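Local coordinates for uncharacterized protein (Staphylococcus aureus subsp. aureus, PDB 3H04) that is of unknown function but has an alpha/beta-hydrolase fold and is probably a serine hydrolase, perhaps an esterase, at residues Pro71-Ser74 / Leu75-Ile79; Ile131-Glu134 / Pro135-Thr138; Gly183-Ile186 / Asn187-Ile191; Pro224-Glu227 / Ser228-Ile231. All coordinates share one frame; numbering follows the deposited sequence.

Interaction 1 (Pro71-Ser74 / Leu75-Ile79); sequences PEVS and LDCII
Ser74 and Val73 meet the first turn of helix 75-91, and Ser74 is its N-cap residue. The helix belongs to an alpha/beta-hydrolase fold and follows the loop that leaves strand 60-65.

Capping comes from one hydroxyl. Ser74 OG lies between its own backbone N and carbonyl carbon, chi1 79°, which turns it over the helix start. It accepts from Asp76 N at 3.1 Å, a bent and weak bond. It also accepts from Cys77 N at 3.4 Å, straighter at 166° but long and again weak. Two early amides therefore share one oxygen. The backbone adds the first full helical turn, with Ile78 N giving its hydrogen to Ser74 O at 3.1 Å.

Apolar contacts lie beside the cap. Val73 sets its branched carbon against the sulfur of Cys77, with Val73 CB 3.7 Å from Cys77 SG. The position of Cys77 SG anti to its backbone N, chi1 -175°, places it against Val73. Val73 CG2 also touches Ile78 CG1 at 4.0 Å.

The charge of Asp76 is met outside the contact. Asp76 OD1 takes a hydrogen bond from Tyr199 and forms a salt bridge with Lys198. Leu75 points away from the loop and packs on Tyr108 of helix 105-116.

The carbonyl of Ser74 is flanked by apolar carbon as well: Cys77 CB approaches Ser74 O to 3.4 Å, and Ile78 CG1 lies 3.6 Å from the same oxygen.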
ATOM      1  N   PRO A  71       4.275  14.348   5.617  1.00 19.29           N
ATOM      2  CA  PRO A  71       4.295  15.501   4.724  1.00 20.13           C
ATOM      3  C   PRO A  71       5.687  16.048   4.425  1.00 19.77           C
ATOM      4  O   PRO A  71       5.806  17.083   3.793  1.00 19.73           O
ATOM      5  CB  PRO A  71       3.502  16.524   5.533  1.00 21.31           C
ATOM      6  CG  PRO A  71       3.979  16.268   6.948  1.00 19.74           C
ATOM      7  CD  PRO A  71       4.028  14.746   7.016  1.00 20.39           C
ATOM      8  N   GLU A  72       6.733  15.393   4.896  1.00 19.88           N
ATOM      9  CA  GLU A  72       8.085  15.950   4.742  1.00 20.16           C
ATOM     10  C   GLU A  72       8.572  15.821   3.300  1.00 19.95           C
ATOM     11  O   GLU A  72       9.448  16.570   2.887  1.00 18.07           O
ATOM     12  CB  GLU A  72       9.099  15.283   5.663  1.00 19.77           C
ATOM     13  CG  GLU A  72       8.788  15.456   7.141  1.00 20.81           C
ATOM     14  CD  GLU A  72       7.916  14.344   7.742  1.00 21.44           C
ATOM     15  OE1 GLU A  72       7.293  13.537   6.995  1.00 19.85           O
ATOM     16  OE2 GLU A  72       7.868  14.293   8.981  1.00 24.20           O
ATOM     17  N   VAL A  73       7.992  14.887   2.542  1.00 19.36           N
ATOM     18  CA  VAL A  73       8.167  14.866   1.076  1.00 18.09           C
ATOM     19  C   VAL A  73       6.779  14.868   0.459  1.00 19.08           C
ATOM     20  O   VAL A  73       5.776  14.726   1.182  1.00 19.63           O
ATOM     21  CB  VAL A  73       8.930  13.642   0.594  1.00 18.02           C
ATOM     22  CG1 VAL A  73      10.321  13.532   1.316  1.00 18.70           C
ATOM     23  CG2 VAL A  73       8.040  12.333   0.723  1.00 15.85           C
ATOM     24  N   SER A  74       6.708  15.050  -0.857  1.00 18.58           N
ATOM     25  CA  SER A  74       5.433  15.018  -1.558  1.00 18.41           C
ATOM     26  C   SER A  74       5.123  13.609  -2.130  1.00 17.49           C
ATOM     27  O   SER A  74       5.964  12.709  -2.151  1.00 17.59           O
ATOM     28  CB  SER A  74       5.446  16.015  -2.725  1.00 19.16           C
ATOM     29  OG  SER A  74       6.161  15.448  -3.829  1.00 21.07           O
ATOM     30  N   LEU A  75       3.907  13.431  -2.630  1.00 16.61           N
ATOM     31  CA  LEU A  75       3.552  12.182  -3.289  1.00 15.74           C
ATOM     32  C   LEU A  75       4.413  11.919  -4.547  1.00 15.59           C
ATOM     33  O   LEU A  75       4.647  10.767  -4.892  1.00 16.53           O
ATOM     34  CB  LEU A  75       2.067  12.153  -3.671  1.00 15.73           C
ATOM     35  CG  LEU A  75       1.525  10.934  -4.419  1.00 15.69           C
ATOM     36  CD1 LEU A  75       1.684   9.626  -3.603  1.00 17.14           C
ATOM     37  CD2 LEU A  75       0.055  11.096  -4.780  1.00 16.67           C
ATOM     38  N   ASP A  76       4.911  12.967  -5.219  1.00 16.67           N
ATOM     39  CA  ASP A  76       5.788  12.749  -6.366  1.00 16.99           C
ATOM     40  C   ASP A  76       7.067  12.055  -5.902  1.00 17.35           C
ATOM     41  O   ASP A  76       7.560  11.153  -6.570  1.00 17.38           O
ATOM     42  CB  ASP A  76       6.162  14.048  -7.114  1.00 17.79           C
ATOM     43  CG  ASP A  76       5.032  14.578  -8.001  1.00 19.76           C
ATOM     44  OD1 ASP A  76       4.251  13.797  -8.588  1.00 21.37           O
ATOM     45  OD2 ASP A  76       4.939  15.815  -8.095  1.00 27.74           O
ATOM     46  N   CYS A  77       7.595  12.494  -4.767  1.00 17.61           N
ATOM     47  CA  CYS A  77       8.730  11.832  -4.146  1.00 18.72           C
ATOM     48  C   CYS A  77       8.436  10.371  -3.709  1.00 17.88           C
ATOM     49  O   CYS A  77       9.286   9.515  -3.903  1.00 16.58           O
ATOM     50  CB  CYS A  77       9.210  12.665  -2.995  1.00 19.38           C
ATOM     51  SG  CYS A  77      10.718  12.069  -2.199  1.00 25.06           S
ATOM     52  N   ILE A  78       7.256  10.115  -3.106  1.00 17.15           N
ATOM     53  CA  ILE A  78       6.853   8.781  -2.735  1.00 16.48           C
ATOM     54  C   ILE A  78       6.889   7.829  -3.953  1.00 16.96           C
ATOM     55  O   ILE A  78       7.480   6.745  -3.907  1.00 15.89           O
ATOM     56  CB  ILE A  78       5.454   8.785  -2.064  1.00 17.50           C
ATOM     57  CG1 ILE A  78       5.541   9.498  -0.687  1.00 16.09           C
ATOM     58  CG2 ILE A  78       4.866   7.278  -1.993  1.00 16.07           C
ATOM     59  CD1 ILE A  78       4.234   9.474   0.122  1.00 18.22           C
ATOM     60  N   ILE A  79       6.277   8.264  -5.047  1.00 17.07           N
ATOM     61  CA  ILE A  79       6.205   7.471  -6.257  1.00 17.18           C
ATOM     62  C   ILE A  79       7.606   7.231  -6.800  1.00 17.03           C
ATOM     63  O   ILE A  79       7.943   6.112  -7.218  1.00 16.68           O
ATOM     64  CB  ILE A  79       5.295   8.125  -7.288  1.00 16.72           C
ATOM     65  CG1 ILE A  79       3.845   8.107  -6.726  1.00 17.98           C
ATOM     66  CG2 ILE A  79       5.388   7.409  -8.661  1.00 19.36           C
ATOM     67  CD1 ILE A  79       2.853   8.903  -7.565  1.00 17.02           C
TER

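Interaction 2 (Ile131-Glu134 / Pro135-Thr138); sequences INTE and PFKT
The backbone of Thr133 and Glu134 starts the short helix 134-137, after strand 121-125 of the alpha/beta-hydrolase fold, with Lys137 N bonding to Thr133 O at 3.2 Å and Thr138 N to Glu134 O at 2.8 Å. Thr133 holds the N-cap position, but its side chain makes no capping bond.

Glu134 O is gripped twice by Thr138. The second bond comes from Thr138 OG1 at 2.9 Å, 45° out of the carbonyl plane. Thr138 chi1, 64°, places the hydroxyl within reach of that oxygen.

The bend of Glu134 at chi2, 57°, brings the carboxylate to Lys137 and Thr138. Glu134 OE1 forms a salt bridge with Lys137 NZ at 3.3 Å, weak as a hydrogen bond, while Glu134 OE2 rests on Thr138 CG2.

Phe136 lies side by side with Thr133, and Thr133 OG1 is 3.4 Å from Phe136 CD2. Ile131 O meets the edge of the same ring near its plane. The ring also makes edge-to-face contacts with Tyr128 and Trp185, and lies near, without touching, a probable Ser-His-Asp triad.

Thr133 OG1 is buried without a polar partner in the model. The polar hold therefore comes mainly from the two carbonyls, with a long ion pair.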
ATOM      1  N   ILE A 131      -6.788   9.103  -6.206  1.00 17.16           N
ATOM      2  CA  ILE A 131      -6.920  10.041  -5.067  1.00 16.89           C
ATOM      3  C   ILE A 131      -7.975  11.116  -5.289  1.00 16.69           C
ATOM      4  O   ILE A 131      -8.446  11.708  -4.318  1.00 16.74           O
ATOM      5  CB  ILE A 131      -5.588  10.693  -4.671  1.00 17.24           C
ATOM      6  CG1 ILE A 131      -4.923  11.399  -5.830  1.00 17.40           C
ATOM      7  CG2 ILE A 131      -4.629   9.606  -4.153  1.00 16.41           C
ATOM      8  CD1 ILE A 131      -3.705  12.160  -5.422  1.00 15.19           C
ATOM      9  N   ASN A 132      -8.356  11.342  -6.544  1.00 17.53           N
ATOM     10  CA  ASN A 132      -9.347  12.339  -6.912  1.00 18.26           C
ATOM     11  C   ASN A 132     -10.724  11.762  -6.724  1.00 20.17           C
ATOM     12  O   ASN A 132     -11.395  11.436  -7.704  1.00 19.99           O
ATOM     13  CB  ASN A 132      -9.175  12.792  -8.370  1.00 18.61           C
ATOM     14  CG  ASN A 132     -10.155  13.886  -8.755  1.00 19.25           C
ATOM     15  OD1 ASN A 132     -10.765  14.524  -7.885  1.00 19.75           O
ATOM     16  ND2 ASN A 132     -10.313  14.116 -10.052  1.00 17.91           N
ATOM     17  N   THR A 133     -11.165  11.654  -5.476  1.00 22.28           N
ATOM     18  CA  THR A 133     -12.452  11.027  -5.164  1.00 24.68           C
ATOM     19  C   THR A 133     -13.040  11.801  -3.973  1.00 25.21           C
ATOM     20  O   THR A 133     -12.296  12.394  -3.173  1.00 24.61           O
ATOM     21  CB  THR A 133     -12.282   9.433  -4.942  1.00 25.79           C
ATOM     22  OG1 THR A 133     -10.915   9.079  -4.643  1.00 33.25           O
ATOM     23  CG2 THR A 133     -12.592   8.680  -6.138  1.00 28.06           C
ATOM     24  N   GLU A 134     -14.356  11.879  -3.831  1.00 25.58           N
ATOM     25  CA  GLU A 134     -14.889  12.834  -2.843  1.00 26.75           C
ATOM     26  C   GLU A 134     -14.507  12.481  -1.370  1.00 25.99           C
ATOM     27  O   GLU A 134     -14.158  13.373  -0.576  1.00 25.18           O
ATOM     28  CB  GLU A 134     -16.402  13.031  -3.012  1.00 27.43           C
ATOM     29  CG  GLU A 134     -16.906  14.463  -2.709  1.00 31.70           C
ATOM     30  CD  GLU A 134     -16.248  15.623  -3.533  1.00 33.87           C
ATOM     31  OE1 GLU A 134     -15.999  15.471  -4.748  1.00 36.11           O
ATOM     32  OE2 GLU A 134     -15.997  16.716  -2.956  1.00 36.79           O
ATOM     33  N   PRO A 135     -14.566  11.200  -1.006  1.00 26.24           N
ATOM     34  CA  PRO A 135     -14.140  10.792   0.344  1.00 26.01           C
ATOM     35  C   PRO A 135     -12.705  11.178   0.713  1.00 24.86           C
ATOM     36  O   PRO A 135     -12.405  11.308   1.907  1.00 24.87           O
ATOM     37  CB  PRO A 135     -14.262   9.273   0.301  1.00 26.41           C
ATOM     38  CG  PRO A 135     -15.260   9.004  -0.681  1.00 27.46           C
ATOM     39  CD  PRO A 135     -15.129  10.059  -1.746  1.00 28.30           C
ATOM     40  N   PHE A 136     -11.811  11.311  -0.272  1.00 22.81           N
ATOM     41  CA  PHE A 136     -10.469  11.813   0.011  1.00 21.66           C
ATOM     42  C   PHE A 136     -10.329  13.335   0.013  1.00 22.86           C
ATOM     43  O   PHE A 136      -9.424  13.870   0.636  1.00 22.95           O
ATOM     44  CB  PHE A 136      -9.458  11.223  -0.946  1.00 22.04           C
ATOM     45  CG  PHE A 136      -9.342   9.730  -0.855  1.00 21.75           C
ATOM     46  CD1 PHE A 136      -9.724   9.034   0.292  1.00 24.26           C
ATOM     47  CD2 PHE A 136      -8.826   9.009  -1.916  1.00 24.38           C
ATOM     48  CE1 PHE A 136      -9.610   7.645   0.376  1.00 25.60           C
ATOM     49  CE2 PHE A 136      -8.736   7.628  -1.848  1.00 25.58           C
ATOM     50  CZ  PHE A 136      -9.112   6.947  -0.679  1.00 27.16           C
ATOM     51  N   LYS A 137     -11.217  14.012  -0.688  1.00 22.59           N
ATOM     52  CA  LYS A 137     -11.236  15.465  -0.743  1.00 23.46           C
ATOM     53  C   LYS A 137     -11.918  16.083   0.485  1.00 23.50           C
ATOM     54  O   LYS A 137     -11.477  17.108   0.997  1.00 23.42           O
ATOM     55  CB  LYS A 137     -11.969  15.898  -2.001  1.00 23.33           C
ATOM     56  CG  LYS A 137     -11.219  15.595  -3.277  1.00 24.09           C
ATOM     57  CD  LYS A 137     -12.068  15.894  -4.548  1.00 23.59           C
ATOM     58  CE  LYS A 137     -12.459  17.356  -4.650  1.00 25.18           C
ATOM     59  NZ  LYS A 137     -13.520  17.518  -5.640  1.00 25.60           N
ATOM     60  N   THR A 138     -12.962  15.433   0.983  1.00 22.52           N
ATOM     61  CA  THR A 138     -13.756  16.000   2.046  1.00 23.02           C
ATOM     62  C   THR A 138     -13.393  15.427   3.425  1.00 21.90           C
ATOM     63  O   THR A 138     -12.586  14.504   3.558  1.00 20.45           O
ATOM     64  CB  THR A 138     -15.248  15.758   1.774  1.00 23.39           C
ATOM     65  OG1 THR A 138     -15.476  14.354   1.786  1.00 24.67           O
ATOM     66  CG2 THR A 138     -15.670  16.299   0.381  1.00 26.09           C
TER

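Interaction 3 (Gly183-Ile186 / Asn187-Ile191); sequences GKWI and NMINI
Trp185 and Ile189 make a CH-pi contact one turn apart on the short helix 185-189, which follows a Schellman motif at Gly183. Gly183 ends helix 173-182 with positive phi, and Lys184 is the N-cap residue of the new helix.

Apolar contacts centre on the indole. Ile189 CD1 sits over one face of its six-membered ring, 3.6 Å from the centroid and only 7° off the normal. Trp185 CG is anti to the backbone N, chi1 -172°, and this brings the face of the ring under Ile189 CD1. Ile186 CD1 touches the same methyl, Ile189 CD1, at 4.2 Å. At the polar edge of the indole, Trp185 NE1 donates to Gly39 O.

Two backbone bonds hold the turn. Met188 N donates to Lys184 O at 3.0 Å, and Ile189 N donates to Trp185 O at 3.1 Å. The side chains of Asn187 and Met188 pack around Lys184 O; Asn187 CB is 3.3 Å from it.

At the far end Asn190 turns to positive phi and the chain leaves the helix. Ile191 then packs toward Leu75 and Asp76 of helix 75-91. One water spans the exit: it donates to Ile186 O at 2.8 Å and accepts from Ile191 N at 2.9 Å.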
ATOM      1  N   GLY A 183     -10.257  17.068   6.265  1.00 17.51           N
ATOM      2  CA  GLY A 183     -10.271  17.090   4.788  1.00 19.19           C
ATOM      3  C   GLY A 183      -9.043  17.738   4.149  1.00 19.61           C
ATOM      4  O   GLY A 183      -9.113  18.210   3.019  1.00 19.47           O
ATOM      5  N   LYS A 184      -7.914  17.757   4.852  1.00 19.20           N
ATOM      6  CA  LYS A 184      -6.684  18.344   4.313  1.00 20.01           C
ATOM      7  C   LYS A 184      -5.699  17.311   3.736  1.00 19.81           C
ATOM      8  O   LYS A 184      -4.556  17.640   3.461  1.00 19.68           O
ATOM      9  CB  LYS A 184      -5.974  19.134   5.405  1.00 20.38           C
ATOM     10  CG  LYS A 184      -6.693  20.392   5.813  1.00 23.58           C
ATOM     11  CD  LYS A 184      -6.172  20.937   7.159  1.00 26.93           C
ATOM     12  CE  LYS A 184      -7.200  21.969   7.714  1.00 30.37           C
ATOM     13  NZ  LYS A 184      -6.724  22.813   8.841  1.00 32.70           N
ATOM     14  N   TRP A 185      -6.125  16.064   3.587  1.00 19.36           N
ATOM     15  CA  TRP A 185      -5.225  14.993   3.131  1.00 19.29           C
ATOM     16  C   TRP A 185      -4.689  15.252   1.721  1.00 19.11           C
ATOM     17  O   TRP A 185      -3.520  15.056   1.473  1.00 18.46           O
ATOM     18  CB  TRP A 185      -5.933  13.632   3.184  1.00 19.10           C
ATOM     19  CG  TRP A 185      -5.043  12.451   2.924  1.00 19.12           C
ATOM     20  CD1 TRP A 185      -4.066  11.965   3.733  1.00 18.91           C
ATOM     21  CD2 TRP A 185      -5.112  11.561   1.808  1.00 24.98           C
ATOM     22  NE1 TRP A 185      -3.465  10.870   3.173  1.00 20.63           N
ATOM     23  CE2 TRP A 185      -4.121  10.569   2.003  1.00 21.23           C
ATOM     24  CE3 TRP A 185      -5.949  11.484   0.674  1.00 26.59           C
ATOM     25  CZ2 TRP A 185      -3.907   9.550   1.093  1.00 26.63           C
ATOM     26  CZ3 TRP A 185      -5.728  10.492  -0.236  1.00 29.55           C
ATOM     27  CH2 TRP A 185      -4.735   9.502  -0.013  1.00 29.16           C
ATOM     28  N   ILE A 186      -5.543  15.686   0.805  1.00 19.08           N
ATOM     29  CA  ILE A 186      -5.065  16.058  -0.539  1.00 20.83           C
ATOM     30  C   ILE A 186      -4.062  17.237  -0.507  1.00 21.58           C
ATOM     31  O   ILE A 186      -3.103  17.294  -1.276  1.00 22.29           O
ATOM     32  CB  ILE A 186      -6.225  16.427  -1.478  1.00 20.32           C
ATOM     33  CG1 ILE A 186      -7.055  15.197  -1.812  1.00 23.40           C
ATOM     34  CG2 ILE A 186      -5.677  17.115  -2.756  1.00 22.63           C
ATOM     35  CD1 ILE A 186      -6.421  14.251  -2.809  1.00 20.33           C
ATOM     36  N   ASN A 187      -4.252  18.153   0.429  1.00 22.16           N
ATOM     37  CA  ASN A 187      -3.337  19.267   0.570  1.00 22.38           C
ATOM     38  C   ASN A 187      -1.976  18.773   1.003  1.00 23.01           C
ATOM     39  O   ASN A 187      -0.951  19.244   0.503  1.00 23.13           O
ATOM     40  CB  ASN A 187      -3.870  20.260   1.610  1.00 23.57           C
ATOM     41  CG  ASN A 187      -5.244  20.772   1.270  1.00 25.75           C
ATOM     42  OD1 ASN A 187      -5.414  21.946   0.951  1.00 32.64           O
ATOM     43  ND2 ASN A 187      -6.242  19.887   1.317  1.00 29.67           N
ATOM     44  N   MET A 188      -1.963  17.798   1.914  1.00 22.96           N
ATOM     45  CA  MET A 188      -0.706  17.274   2.472  1.00 23.26           C
ATOM     46  C   MET A 188       0.054  16.349   1.506  1.00 23.24           C
ATOM     47  O   MET A 188       1.268  16.206   1.625  1.00 23.33           O
ATOM     48  CB  MET A 188      -0.960  16.682   3.850  1.00 24.96           C
ATOM     49  CG  MET A 188      -1.341  17.816   4.854  1.00 27.45           C
ATOM     50  SD  MET A 188      -2.267  17.339   6.327  1.00 34.24           S
ATOM     51  CE  MET A 188      -0.807  16.607   7.112  1.00 33.05           C
ATOM     52  N   ILE A 189      -0.647  15.807   0.508  1.00 21.75           N
ATOM     53  CA  ILE A 189      -0.022  15.101  -0.635  1.00 22.49           C
ATOM     54  C   ILE A 189       0.927  16.030  -1.422  1.00 22.03           C
ATOM     55  O   ILE A 189       1.952  15.590  -1.916  1.00 21.29           O
ATOM     56  CB  ILE A 189      -1.128  14.458  -1.508  1.00 22.71           C
ATOM     57  CG1 ILE A 189      -1.473  13.081  -0.940  1.00 22.80           C
ATOM     58  CG2 ILE A 189      -0.754  14.404  -2.998  1.00 23.92           C
ATOM     59  CD1 ILE A 189      -2.866  12.639  -1.262  1.00 24.42           C
ATOM     60  N   ASN A 190       0.586  17.321  -1.453  1.00 22.16           N
ATOM     61  CA  ASN A 190       1.489  18.411  -1.827  1.00 21.74           C
ATOM     62  C   ASN A 190       1.978  18.234  -3.277  1.00 20.92           C
ATOM     63  O   ASN A 190       3.169  18.175  -3.533  1.00 19.47           O
ATOM     64  CB  ASN A 190       2.666  18.524  -0.845  1.00 22.52           C
ATOM     65  CG  ASN A 190       3.439  19.823  -1.002  1.00 26.45           C
ATOM     66  OD1 ASN A 190       2.915  20.803  -1.535  1.00 27.54           O
ATOM     67  ND2 ASN A 190       4.701  19.830  -0.558  1.00 29.46           N
ATOM     68  N   ILE A 191       1.040  18.068  -4.198  1.00 19.66           N
ATOM     69  CA  ILE A 191       1.397  17.979  -5.615  1.00 20.69           C
ATOM     70  C   ILE A 191       0.653  19.036  -6.374  1.00 20.24           C
ATOM     71  O   ILE A 191      -0.289  19.608  -5.843  1.00 18.99           O
ATOM     72  CB  ILE A 191       1.156  16.579  -6.236  1.00 21.30           C
ATOM     73  CG1 ILE A 191      -0.322  16.150  -6.115  1.00 24.53           C
ATOM     74  CG2 ILE A 191       2.200  15.644  -5.716  1.00 21.78           C
ATOM     75  CD1 ILE A 191      -0.580  14.724  -6.404  1.00 26.28           C
TER
HETATM   76  O   HOH W   1      -1.801  18.390  -3.491  1.00 22.28           O

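Interaction 4 (Pro224-Glu227 / Ser228-Ile231); sequences PVEE and SEHI
Glu229 lies alongside Glu226, in the first turn of helix 226-232. The two side chains point the same way, with Glu229 OE1 3.4 Å from Glu226 CG. Their carboxylate planes are turned 60° apart. The nearest like-charged oxygens, Glu226 OE2 and Glu229 OE1, stay 4.8 Å apart, so some repulsion is likely. Glu229 OE2 also lies 3.9 Å from Val225 CG1.

The helix backbone sets this spacing. Glu229 N donates to Val225 O at 3.1 Å, nearly straight at 166°. Ser228 N reaches the same oxygen by a weaker, bent bond. His230 N binds Glu226 O at 2.8 Å, from 31° off the carbonyl plane. Ile231 N makes only a weak bond to Glu227 O, at 3.4 Å. The CD1 end of Ile231 folds back to 3.5 Å from that same Glu227 O.

Outside partners fix the polar ends. Glu229 OE2 forms a salt bridge with Arg242, which probably offsets the closeness of the two glutamates. The chain of Glu229 is extended beyond CG and brings the carboxylate back level with Glu226, with OE2 near Val225. Glu227 pairs with Arg130, and Ser228 OG is hydrogen-bonded to His216 ND1.

The helix is the crossover of a beta-alpha-beta unit between strands 212-217 and 238-243. Val225, Ser228 and Ile231 pack on strand 212-217, while Arg242 belongs to strand 238-243. The side chain of His230 touches Ser129 and Arg130 in a loop.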
ATOM      1  N   PRO A 224     -13.616   3.868   1.244  1.00 16.23           N
ATOM      2  CA  PRO A 224     -14.898   3.260   0.918  1.00 17.74           C
ATOM      3  C   PRO A 224     -14.768   1.987   0.027  1.00 16.99           C
ATOM      4  O   PRO A 224     -13.940   1.947  -0.874  1.00 15.14           O
ATOM      5  CB  PRO A 224     -15.599   4.351   0.110  1.00 18.18           C
ATOM      6  CG  PRO A 224     -14.944   5.556   0.417  1.00 19.52           C
ATOM      7  CD  PRO A 224     -13.516   5.254   0.755  1.00 17.24           C
ATOM      8  N   VAL A 225     -15.604   0.976   0.274  1.00 17.92           N
ATOM      9  CA  VAL A 225     -15.590  -0.244  -0.549  1.00 16.84           C
ATOM     10  C   VAL A 225     -15.865   0.047  -2.040  1.00 17.37           C
ATOM     11  O   VAL A 225     -15.431  -0.682  -2.917  1.00 15.63           O
ATOM     12  CB  VAL A 225     -16.606  -1.311   0.013  1.00 17.17           C
ATOM     13  CG1 VAL A 225     -18.053  -0.848  -0.192  1.00 16.71           C
ATOM     14  CG2 VAL A 225     -16.326  -2.665  -0.641  1.00 16.86           C
ATOM     15  N   GLU A 226     -16.571   1.133  -2.329  1.00 16.71           N
ATOM     16  CA  GLU A 226     -16.674   1.583  -3.726  1.00 17.38           C
ATOM     17  C   GLU A 226     -15.358   1.755  -4.489  1.00 16.61           C
ATOM     18  O   GLU A 226     -15.350   1.652  -5.736  1.00 15.60           O
ATOM     19  CB  GLU A 226     -17.558   2.849  -3.867  1.00 18.25           C
ATOM     20  CG  GLU A 226     -19.005   2.599  -3.506  1.00 20.95           C
ATOM     21  CD  GLU A 226     -19.349   2.833  -1.993  1.00 22.43           C
ATOM     22  OE1 GLU A 226     -18.467   2.829  -1.100  1.00 21.61           O
ATOM     23  OE2 GLU A 226     -20.543   3.025  -1.702  1.00 30.36           O
ATOM     24  N   GLU A 227     -14.237   1.996  -3.791  1.00 16.65           N
ATOM     25  CA  GLU A 227     -12.946   2.095  -4.491  1.00 17.70           C
ATOM     26  C   GLU A 227     -12.538   0.744  -5.096  1.00 17.33           C
ATOM     27  O   GLU A 227     -11.966   0.685  -6.205  1.00 18.19           O
ATOM     28  CB  GLU A 227     -11.839   2.629  -3.583  1.00 15.82           C
ATOM     29  CG  GLU A 227     -12.064   4.092  -3.139  1.00 18.33           C
ATOM     30  CD  GLU A 227     -12.259   5.034  -4.364  1.00 21.09           C
ATOM     31  OE1 GLU A 227     -11.509   4.890  -5.373  1.00 21.00           O
ATOM     32  OE2 GLU A 227     -13.167   5.897  -4.337  1.00 20.44           O
ATOM     33  N   SER A 228     -12.870  -0.325  -4.395  1.00 16.54           N
ATOM     34  CA  SER A 228     -12.639  -1.673  -4.916  1.00 15.89           C
ATOM     35  C   SER A 228     -13.635  -2.018  -6.019  1.00 17.11           C
ATOM     36  O   SER A 228     -13.232  -2.613  -7.047  1.00 16.03           O
ATOM     37  CB  SER A 228     -12.734  -2.714  -3.806  1.00 17.06           C
ATOM     38  OG  SER A 228     -11.569  -2.749  -2.989  1.00 14.58           O
ATOM     39  N   GLU A 229     -14.916  -1.647  -5.821  1.00 15.22           N
ATOM     40  CA  GLU A 229     -15.952  -1.855  -6.873  1.00 14.94           C
ATOM     41  C   GLU A 229     -15.533  -1.130  -8.148  1.00 15.27           C
ATOM     42  O   GLU A 229     -15.639  -1.682  -9.237  1.00 15.95           O
ATOM     43  CB  GLU A 229     -17.339  -1.389  -6.415  1.00 15.49           C
ATOM     44  CG  GLU A 229     -17.879  -2.118  -5.199  1.00 17.85           C
ATOM     45  CD  GLU A 229     -19.115  -1.461  -4.548  1.00 19.73           C
ATOM     46  OE1 GLU A 229     -19.580  -0.376  -4.980  1.00 18.33           O
ATOM     47  OE2 GLU A 229     -19.612  -2.076  -3.590  1.00 22.20           O
ATOM     48  N   HIS A 230     -14.968   0.068  -8.013  1.00 16.25           N
ATOM     49  CA  HIS A 230     -14.450   0.817  -9.181  1.00 16.35           C
ATOM     50  C   HIS A 230     -13.392   0.021  -9.979  1.00 16.54           C
ATOM     51  O   HIS A 230     -13.418  -0.002 -11.224  1.00 16.46           O
ATOM     52  CB  HIS A 230     -13.847   2.165  -8.780  1.00 15.84           C
ATOM     53  CG  HIS A 230     -13.230   2.921  -9.925  1.00 15.78           C
ATOM     54  ND1 HIS A 230     -13.967   3.402 -10.979  1.00 18.83           N
ATOM     55  CD2 HIS A 230     -11.944   3.272 -10.179  1.00 18.88           C
ATOM     56  CE1 HIS A 230     -13.170   4.005 -11.842  1.00 21.71           C
ATOM     57  NE2 HIS A 230     -11.939   3.956 -11.371  1.00 20.14           N
ATOM     58  N   ILE A 231     -12.477  -0.629  -9.267  1.00 15.78           N
ATOM     59  CA  ILE A 231     -11.434  -1.408  -9.925  1.00 16.05           C
ATOM     60  C   ILE A 231     -12.082  -2.606 -10.648  1.00 16.48           C
ATOM     61  O   ILE A 231     -11.837  -2.838 -11.840  1.00 17.61           O
ATOM     62  CB  ILE A 231     -10.379  -1.840  -8.894  1.00 15.68           C
ATOM     63  CG1 ILE A 231      -9.591  -0.606  -8.454  1.00 14.97           C
ATOM     64  CG2 ILE A 231      -9.422  -2.827  -9.489  1.00 15.94           C
ATOM     65  CD1 ILE A 231      -8.891  -0.761  -7.171  1.00 14.49           C
TER

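All four contacts are local and follow one another in series along the chain; none nests in or crosses another. Interaction 1 joins the loop after strand 60-65 to helix 75-91. Interaction 2 turns the loop after strand 121-125 into helix 134-137. Interaction 3 spans helix 185-189, and interaction 4 opens the crossover helix 226-232. Interaction 3 sits between the first two: Ile189 O probably accepts from Leu75 N, and Ile186 packs against Ile131 O. Interactions 1 and 2 also meet directly, Leu75 against Ile131. Interaction 2 reaches interaction 4 through Pro135 against Pro224 and Thr133 against Glu227. Interaction 4 touches neither interaction 1 nor interaction 3.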